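PDB 5IKY: oxalate biosynthetic component 1 from Burkholderia thailandensis, which probably makes oxalate as a bifunctional enzyme that joins lyase and serine hydrolase activities, serving quorum sensing-dependent oxalogenesis. Local coordinates for residues 213-227 and 267-281. Numbering follows the deposited sequence.
With MG (magnesium ion), chain B.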
ATOM      1  N   SER A 213       3.467   6.195   9.519  1.00 44.91           N
ATOM      2  CA  SER A 213       3.891   4.845   9.168  1.00 37.67           C
ATOM      3  C   SER A 213       3.381   4.446   7.788  1.00 43.88           C
ATOM      4  O   SER A 213       4.135   3.920   6.965  1.00 43.59           O
ATOM      5  CB  SER A 213       3.403   3.848  10.217  1.00 39.27           C
ATOM      6  OG  SER A 213       3.940   4.149  11.494  1.00 44.06           O
ATOM      7  N   ARG A 214       2.098   4.699   7.542  1.00 41.14           N
ATOM      8  CA  ARG A 214       1.478   4.383   6.260  1.00 38.58           C
ATOM      9  C   ARG A 214       2.179   5.091   5.101  1.00 43.79           C
ATOM     10  O   ARG A 214       2.409   4.496   4.044  1.00 45.80           O
ATOM     11  CB  ARG A 214      -0.008   4.759   6.278  1.00 46.77           C
ATOM     12  CG  ARG A 214      -0.823   4.054   7.355  1.00 44.47           C
ATOM     13  CD  ARG A 214      -1.787   3.041   6.770  1.00 45.74           C
ATOM     14  NE  ARG A 214      -2.993   3.659   6.229  1.00 60.24           N
ATOM     15  CZ  ARG A 214      -3.617   3.249   5.129  1.00 57.85           C
ATOM     16  NH1 ARG A 214      -3.143   2.220   4.440  1.00 60.93           N
ATOM     17  NH2 ARG A 214      -4.713   3.868   4.715  1.00 57.63           N
ATOM     18  N   GLU A 215       2.518   6.360   5.305  1.00 44.54           N
ATOM     19  CA  GLU A 215       3.206   7.146   4.284  1.00 42.76           C
ATOM     20  C   GLU A 215       4.566   6.542   3.961  1.00 54.07           C
ATOM     21  O   GLU A 215       4.968   6.468   2.801  1.00 59.74           O
ATOM     22  CB  GLU A 215       3.376   8.593   4.743  1.00 43.49           C
ATOM     23  CG  GLU A 215       2.074   9.332   4.994  1.00 71.57           C
ATOM     24  CD  GLU A 215       2.285  10.637   5.740  1.00 92.46           C
ATOM     25  OE1 GLU A 215       3.455  11.021   5.949  1.00 97.86           O
ATOM     26  OE2 GLU A 215       1.279  11.274   6.121  1.00 91.60           O
ATOM     27  N   ALA A 216       5.267   6.108   5.001  1.00 46.42           N
ATOM     28  CA  ALA A 216       6.586   5.515   4.847  1.00 46.21           C
ATOM     29  C   ALA A 216       6.513   4.192   4.092  1.00 56.88           C
ATOM     30  O   ALA A 216       7.355   3.905   3.241  1.00 42.51           O
ATOM     31  CB  ALA A 216       7.229   5.315   6.207  1.00 40.67           C
ATOM     32  N   LEU A 217       5.497   3.393   4.405  1.00 41.00           N
ATOM     33  CA  LEU A 217       5.341   2.075   3.800  1.00 49.72           C
ATOM     34  C   LEU A 217       5.006   2.146   2.307  1.00 56.46           C
ATOM     35  O   LEU A 217       5.516   1.349   1.517  1.00 56.24           O
ATOM     36  CB  LEU A 217       4.264   1.280   4.544  1.00 40.43           C
ATOM     37  CG  LEU A 217       4.686   0.802   5.936  1.00 54.32           C
ATOM     38  CD1 LEU A 217       3.476   0.496   6.807  1.00 37.23           C
ATOM     39  CD2 LEU A 217       5.587  -0.419   5.823  1.00 42.55           C
ATOM     40  N   ARG A 218       4.160   3.095   1.917  1.00 48.98           N
ATOM     41  CA  ARG A 218       3.768   3.197   0.515  1.00 57.51           C
ATOM     42  C   ARG A 218       4.896   3.782  -0.332  1.00 49.53           C
ATOM     43  O   ARG A 218       4.884   3.666  -1.557  1.00 60.66           O
ATOM     44  CB  ARG A 218       2.491   4.028   0.355  1.00 57.28           C
ATOM     45  CG  ARG A 218       2.619   5.509   0.664  1.00 70.71           C
ATOM     46  CD  ARG A 218       1.299   6.219   0.369  1.00 85.41           C
ATOM     47  NE  ARG A 218       1.363   7.666   0.566  1.00 95.83           N
ATOM     48  CZ  ARG A 218       0.662   8.326   1.483  1.00 98.70           C
ATOM     49  NH1 ARG A 218       0.781   9.643   1.589  1.00 99.48           N
ATOM     50  NH2 ARG A 218      -0.159   7.673   2.292  1.00 98.13           N
ATOM     51  N   GLU A 219       5.875   4.397   0.324  1.00 46.56           N
ATOM     52  CA  GLU A 219       7.035   4.929  -0.382  1.00 45.51           C
ATOM     53  C   GLU A 219       8.149   3.895  -0.521  1.00 50.77           C
ATOM     54  O   GLU A 219       9.148   4.142  -1.192  1.00 48.55           O
ATOM     55  CB  GLU A 219       7.574   6.180   0.317  1.00 41.61           C
ATOM     56  CG  GLU A 219       6.676   7.410   0.190  1.00 44.43           C
ATOM     57  CD  GLU A 219       6.631   7.985  -1.221  1.00 76.21           C
ATOM     58  OE1 GLU A 219       7.369   7.495  -2.103  1.00 73.88           O
ATOM     59  OE2 GLU A 219       5.852   8.937  -1.446  1.00 88.42           O
ATOM     60  N   GLY A 220       7.984   2.741   0.120  1.00 44.27           N
ATOM     61  CA  GLY A 220       8.921   1.649  -0.066  1.00 42.89           C
ATOM     62  C   GLY A 220       9.530   1.035   1.181  1.00 45.18           C
ATOM     63  O   GLY A 220      10.266   0.058   1.083  1.00 50.04           O
ATOM     64  N   ALA A 221       9.238   1.595   2.350  1.00 46.03           N
ATOM     65  CA  ALA A 221       9.767   1.044   3.595  1.00 41.30           C
ATOM     66  C   ALA A 221       9.191  -0.342   3.859  1.00 48.96           C
ATOM     67  O   ALA A 221       8.010  -0.586   3.614  1.00 49.75           O
ATOM     68  CB  ALA A 221       9.470   1.972   4.766  1.00 44.66           C
ATOM     69  N   ALA A 222      10.031  -1.243   4.359  1.00 43.56           N
ATOM     70  CA  ALA A 222       9.600  -2.596   4.684  1.00 47.19           C
ATOM     71  C   ALA A 222       9.406  -2.764   6.185  1.00 44.14           C
ATOM     72  O   ALA A 222       8.607  -3.587   6.629  1.00 41.66           O
ATOM     73  CB  ALA A 222      10.605  -3.612   4.164  1.00 37.55           C
ATOM     74  N   VAL A 223      10.150  -1.987   6.966  1.00 42.44           N
ATOM     75  CA  VAL A 223      10.079  -2.070   8.420  1.00 36.49           C
ATOM     76  C   VAL A 223       9.737  -0.710   9.028  1.00 52.65           C
ATOM     77  O   VAL A 223      10.204   0.321   8.568  1.00 39.39           O
ATOM     78  CB  VAL A 223      11.401  -2.569   9.024  1.00 40.03           C
ATOM     79  CG1 VAL A 223      11.257  -2.790  10.522  1.00 39.79           C
ATOM     80  CG2 VAL A 223      11.844  -3.855   8.340  1.00 43.16           C
ATOM     81  N   VAL A 224       8.927  -0.702  10.076  1.00 42.02           N
ATOM     82  CA  VAL A 224       8.613   0.546  10.757  1.00 42.13           C
ATOM     83  C   VAL A 224       9.113   0.497  12.200  1.00 48.91           C
ATOM     84  O   VAL A 224       8.672  -0.278  12.983  1.00 44.87           O
ATOM     85  CB  VAL A 224       7.123   0.835  10.720  1.00 40.47           C
ATOM     86  CG1 VAL A 224       6.820   2.180  11.326  1.00 53.58           C
ATOM     87  CG2 VAL A 224       6.599   0.790   9.304  1.00 48.51           C
ATOM     88  N   HIS A 225      10.038   1.383  12.539  1.00 56.50           N
ATOM     89  CA  HIS A 225      10.510   1.512  13.917  1.00 51.50           C
ATOM     90  C   HIS A 225       9.557   2.401  14.715  1.00 47.21           C
ATOM     91  O   HIS A 225       9.470   3.581  14.379  1.00 58.83           O
ATOM     92  CB  HIS A 225      11.873   2.174  14.054  1.00 77.43           C
ATOM     93  CG  HIS A 225      12.556   1.815  15.318  1.00 67.55           C
ATOM     94  ND1 HIS A 225      11.889   1.738  16.536  1.00106.25           N
ATOM     95  CD2 HIS A 225      13.866   1.829  15.592  1.00 84.93           C
ATOM     96  CE1 HIS A 225      12.794   1.489  17.477  1.00 67.32           C
ATOM     97  NE2 HIS A 225      13.990   1.555  16.934  1.00 83.69           N
ATOM     98  N   LEU A 226       8.990   1.928  15.831  1.00 47.46           N
ATOM     99  CA  LEU A 226       8.101   2.836  16.542  1.00 43.28           C
ATOM    100  C   LEU A 226       8.547   3.248  17.955  1.00 45.31           C
ATOM    101  O   LEU A 226       9.130   2.457  18.700  1.00 45.35           O
ATOM    102  CB  LEU A 226       6.702   2.249  16.583  1.00 45.16           C
ATOM    103  CG  LEU A 226       5.997   2.108  15.236  1.00 44.53           C
ATOM    104  CD1 LEU A 226       4.633   1.484  15.436  1.00 37.41           C
ATOM    105  CD2 LEU A 226       5.879   3.453  14.524  1.00 41.76           C
ATOM    106  N   HIS A 227       8.250   4.505  18.295  1.00 40.29           N
ATOM    107  CA  HIS A 227       8.303   5.020  19.667  1.00 37.20           C
ATOM    108  C   HIS A 227       6.951   5.647  20.036  1.00 47.96           C
ATOM    109  O   HIS A 227       6.121   5.921  19.163  1.00 40.99           O
ATOM    110  CB  HIS A 227       9.383   6.092  19.838  1.00 37.64           C
ATOM    111  CG  HIS A 227      10.790   5.591  19.749  1.00 47.60           C
ATOM    112  ND1 HIS A 227      11.680   5.697  20.795  1.00 43.94           N
ATOM    113  CD2 HIS A 227      11.475   5.023  18.728  1.00 60.88           C
ATOM    114  CE1 HIS A 227      12.848   5.199  20.429  1.00 53.88           C
ATOM    115  NE2 HIS A 227      12.750   4.782  19.180  1.00 65.78           N
ATOM    116  N   LEU A 267      -2.544  -0.744  12.386  1.00 43.41           N
ATOM    117  CA  LEU A 267      -1.513  -1.092  11.414  1.00 45.24           C
ATOM    118  C   LEU A 267      -1.659  -2.530  10.921  1.00 50.56           C
ATOM    119  O   LEU A 267      -1.441  -2.807   9.745  1.00 49.31           O
ATOM    120  CB  LEU A 267      -0.121  -0.876  12.010  1.00 41.68           C
ATOM    121  CG  LEU A 267       0.340   0.582  12.064  1.00 47.83           C
ATOM    122  CD1 LEU A 267       1.729   0.698  12.677  1.00 41.86           C
ATOM    123  CD2 LEU A 267       0.314   1.191  10.671  1.00 42.22           C
ATOM    124  N   LEU A 268      -2.028  -3.441  11.817  1.00 45.82           N
ATOM    125  CA  LEU A 268      -2.265  -4.831  11.433  1.00 48.83           C
ATOM    126  C   LEU A 268      -3.412  -4.940  10.425  1.00 51.04           C
ATOM    127  O   LEU A 268      -3.404  -5.813   9.557  1.00 58.89           O
ATOM    128  CB  LEU A 268      -2.570  -5.686  12.663  1.00 48.00           C
ATOM    129  CG  LEU A 268      -1.430  -5.974  13.640  1.00 53.10           C
ATOM    130  CD1 LEU A 268      -1.973  -6.692  14.858  1.00 45.86           C
ATOM    131  CD2 LEU A 268      -0.330  -6.793  12.984  1.00 36.03           C
ATOM    132  N   ASP A 269      -4.395  -4.051  10.549  1.00 47.96           N
ATOM    133  CA  ASP A 269      -5.541  -4.021   9.640  1.00 47.35           C
ATOM    134  C   ASP A 269      -5.212  -3.363   8.303  1.00 49.57           C
ATOM    135  O   ASP A 269      -5.555  -3.885   7.242  1.00 48.43           O
ATOM    136  CB  ASP A 269      -6.719  -3.286  10.283  1.00 55.43           C
ATOM    137  CG  ASP A 269      -7.628  -4.206  11.074  1.00 65.26           C
ATOM    138  OD1 ASP A 269      -7.734  -5.397  10.713  1.00 77.70           O
ATOM    139  OD2 ASP A 269      -8.253  -3.731  12.046  1.00 73.94           O
ATOM    140  N   LEU A 270      -4.553  -2.210   8.362  1.00 44.93           N
ATOM    141  CA  LEU A 270      -4.288  -1.408   7.172  1.00 52.51           C
ATOM    142  C   LEU A 270      -2.993  -1.808   6.466  1.00 64.48           C
ATOM    143  O   LEU A 270      -2.861  -1.634   5.253  1.00 61.68           O
ATOM    144  CB  LEU A 270      -4.236   0.076   7.545  1.00 46.32           C
ATOM    145  CG  LEU A 270      -5.538   0.710   8.041  1.00 52.89           C
ATOM    146  CD1 LEU A 270      -5.295   2.132   8.518  1.00 39.33           C
ATOM    147  CD2 LEU A 270      -6.576   0.700   6.939  1.00 39.99           C
ATOM    148  N   GLU A 271      -2.038  -2.331   7.229  1.00 48.31           N
ATOM    149  CA  GLU A 271      -0.736  -2.710   6.683  1.00 45.12           C
ATOM    150  C   GLU A 271      -0.295  -4.086   7.191  1.00 43.15           C
ATOM    151  O   GLU A 271       0.674  -4.185   7.942  1.00 48.41           O
ATOM    152  CB  GLU A 271       0.317  -1.659   7.046  1.00 40.34           C
ATOM    153  CG  GLU A 271      -0.056  -0.227   6.671  1.00 47.85           C
ATOM    154  CD  GLU A 271       0.084   0.049   5.183  1.00 56.56           C
ATOM    155  OE1 GLU A 271       0.750  -0.744   4.484  1.00 69.41           O
ATOM    156  OE2 GLU A 271      -0.474   1.062   4.714  1.00 66.77           O
ATOM    157  N   PRO A 272      -0.996  -5.150   6.764  1.00 56.74           N
ATOM    158  CA  PRO A 272      -0.828  -6.507   7.305  1.00 40.36           C
ATOM    159  C   PRO A 272       0.578  -7.091   7.156  1.00 39.27           C
ATOM    160  O   PRO A 272       0.995  -7.887   7.999  1.00 47.72           O
ATOM    161  CB  PRO A 272      -1.828  -7.339   6.487  1.00 44.33           C
ATOM    162  CG  PRO A 272      -2.793  -6.356   5.925  1.00 53.98           C
ATOM    163  CD  PRO A 272      -2.002  -5.111   5.688  1.00 37.91           C
ATOM    164  N   SER A 273       1.295  -6.712   6.103  1.00 51.43           N
ATOM    165  CA  SER A 273       2.604  -7.303   5.831  1.00 42.38           C
ATOM    166  C   SER A 273       3.754  -6.497   6.428  1.00 46.51           C
ATOM    167  O   SER A 273       4.877  -6.995   6.533  1.00 49.59           O
ATOM    168  CB  SER A 273       2.810  -7.458   4.324  1.00 37.21           C
ATOM    169  OG  SER A 273       1.855  -8.350   3.773  1.00 67.96           O
ATOM    170  N   ALA A 274       3.470  -5.260   6.818  1.00 41.54           N
ATOM    171  CA  ALA A 274       4.490  -4.375   7.368  1.00 50.43           C
ATOM    172  C   ALA A 274       5.166  -4.997   8.581  1.00 44.15           C
ATOM    173  O   ALA A 274       4.499  -5.439   9.515  1.00 50.52           O
ATOM    174  CB  ALA A 274       3.881  -3.027   7.738  1.00 41.20           C
ATOM    175  N   ILE A 275       6.494  -5.039   8.556  1.00 40.33           N
ATOM    176  CA  ILE A 275       7.255  -5.534   9.692  1.00 38.52           C
ATOM    177  C   ILE A 275       7.305  -4.443  10.754  1.00 40.20           C
ATOM    178  O   ILE A 275       7.807  -3.347  10.510  1.00 44.65           O
ATOM    179  CB  ILE A 275       8.674  -5.966   9.281  1.00 47.88           C
ATOM    180  CG1 ILE A 275       8.596  -7.168   8.339  1.00 35.93           C
ATOM    181  CG2 ILE A 275       9.515  -6.309  10.504  1.00 36.32           C
ATOM    182  CD1 ILE A 275       9.922  -7.556   7.719  1.00 36.18           C
ATOM    183  N   LEU A 276       6.761  -4.748  11.925  1.00 38.80           N
ATOM    184  CA  LEU A 276       6.627  -3.760  12.986  1.00 35.39           C
ATOM    185  C   LEU A 276       7.716  -3.946  14.030  1.00 45.11           C
ATOM    186  O   LEU A 276       7.919  -5.043  14.558  1.00 38.06           O
ATOM    187  CB  LEU A 276       5.241  -3.853  13.626  1.00 36.16           C
ATOM    188  CG  LEU A 276       4.099  -3.733  12.612  1.00 44.09           C
ATOM    189  CD1 LEU A 276       2.734  -3.885  13.274  1.00 42.62           C
ATOM    190  CD2 LEU A 276       4.190  -2.414  11.859  1.00 40.01           C
ATOM    191  N   ASN A 277       8.415  -2.855  14.316  1.00 46.60           N
ATOM    192  CA  ASN A 277       9.553  -2.867  15.223  1.00 38.02           C
ATOM    193  C   ASN A 277       9.331  -1.859  16.347  1.00 49.19           C
ATOM    194  O   ASN A 277       9.323  -0.650  16.113  1.00 45.26           O
ATOM    195  CB  ASN A 277      10.837  -2.569  14.440  1.00 35.79           C
ATOM    196  CG  ASN A 277      12.080  -2.567  15.307  1.00 41.33           C
ATOM    197  OD1 ASN A 277      12.017  -2.778  16.519  1.00 57.14           O
ATOM    198  ND2 ASN A 277      13.231  -2.346  14.679  1.00 45.29           N
ATOM    199  N   LEU A 278       9.138  -2.360  17.564  1.00 38.73           N
ATOM    200  CA  LEU A 278       8.854  -1.489  18.702  1.00 46.45           C
ATOM    201  C   LEU A 278      10.099  -1.231  19.539  1.00 46.38           C
ATOM    202  O   LEU A 278      10.885  -2.139  19.811  1.00 50.06           O
ATOM    203  CB  LEU A 278       7.755  -2.082  19.586  1.00 35.76           C
ATOM    204  CG  LEU A 278       6.443  -2.489  18.912  1.00 50.16           C
ATOM    205  CD1 LEU A 278       5.372  -2.725  19.963  1.00 37.39           C
ATOM    206  CD2 LEU A 278       5.989  -1.455  17.890  1.00 39.05           C
ATOM    207  N   SER A 279      10.271   0.020  19.944  1.00 37.86           N
ATOM    208  CA  SER A 279      11.388   0.406  20.791  1.00 47.71           C
ATOM    209  C   SER A 279      11.168  -0.064  22.225  1.00 48.34           C
ATOM    210  O   SER A 279      10.059   0.018  22.749  1.00 46.61           O
ATOM    211  CB  SER A 279      11.579   1.924  20.755  1.00 37.04           C
ATOM    212  OG  SER A 279      12.747   2.307  21.450  1.00 50.52           O
ATOM    213  N   THR A 280      12.224  -0.569  22.853  1.00 49.03           N
ATOM    214  CA  THR A 280      12.168  -0.932  24.264  1.00 37.40           C
ATOM    215  C   THR A 280      13.029   0.042  25.055  1.00 49.30           C
ATOM    216  O   THR A 280      13.261  -0.138  26.250  1.00 55.64           O
ATOM    217  CB  THR A 280      12.644  -2.376  24.512  1.00 45.52           C
ATOM    218  OG1 THR A 280      14.024  -2.496  24.145  1.00 51.79           O
ATOM    219  CG2 THR A 280      11.818  -3.359  23.694  1.00 36.92           C
ATOM    220  N   SER A 281      13.493   1.077  24.362  1.00 47.06           N
ATOM    221  CA  SER A 281      14.408   2.064  24.922  1.00 54.05           C
ATOM    222  C   SER A 281      13.849   2.764  26.156  1.00 65.45           C
ATOM    223  O   SER A 281      12.659   3.073  26.226  1.00 53.17           O
ATOM    224  CB  SER A 281      14.764   3.100  23.855  1.00 55.70           C
ATOM    225  OG  SER A 281      15.480   4.185  24.408  1.00 60.11           O
TER
HETATM  226 MG    MG B1201      14.793   4.112  18.425  1.00 54.40          MG
HETATM  227  O   HOH W   1       0.405   2.513   2.655  1.00 56.40           O
HETATM  228  O   HOH W   2      15.248   2.396  20.296  1.00 65.98           O
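Val224 and Asn277 lie midway in a parallel strand pair, 223-226 beside 275-278, with axes 21° apart, matched from Val223–Ile275 to Leu226–Leu278. Five backbone hydrogen bonds join the segments: Val224 N and O pair with Ile275 O and Asn277 N, Leu226 N and O with Asn277 O and Ser279 N, and Ala222 O with Ile275 N. Each strand follows a helix, as expected of the β/α barrel of a beta-keto acid cleavage enzyme.

Among apolar contacts, Val223 CG2 lies 3.9 Å from Ile275 CB, while Leu226 extends CD1 tip to tip toward Leu267 CD1 and sets CB against Leu278 CD2.

From within helix 206-218, Arg214 NH1 reaches Glu271 OE2, just past the end of helix 257-270, in a 2.9 Å salt bridge (N-H...O 159°). NH1 comes from the anti side, well out of the carboxylate plane, and the two planes are well turned apart. A water donating to both Arg214 O and Glu271 OE2 gives that oxygen a second grip. Leu217 CD1 packs on Glu271 CG at 3.6 Å.

Past the strands, Ser279 CB makes a CH-pi contact over the His227 ring, 3.5 Å from its centroid and 11° off the normal. His227 NE2 binds magnesium at 2.3 Å, and Glu477 is also a ligand, while ND1 bonds Asn253. Ser279 OG meets a magnesium-bound water at 2.8 Å, making Ser279 a second-shell residue of the metal site.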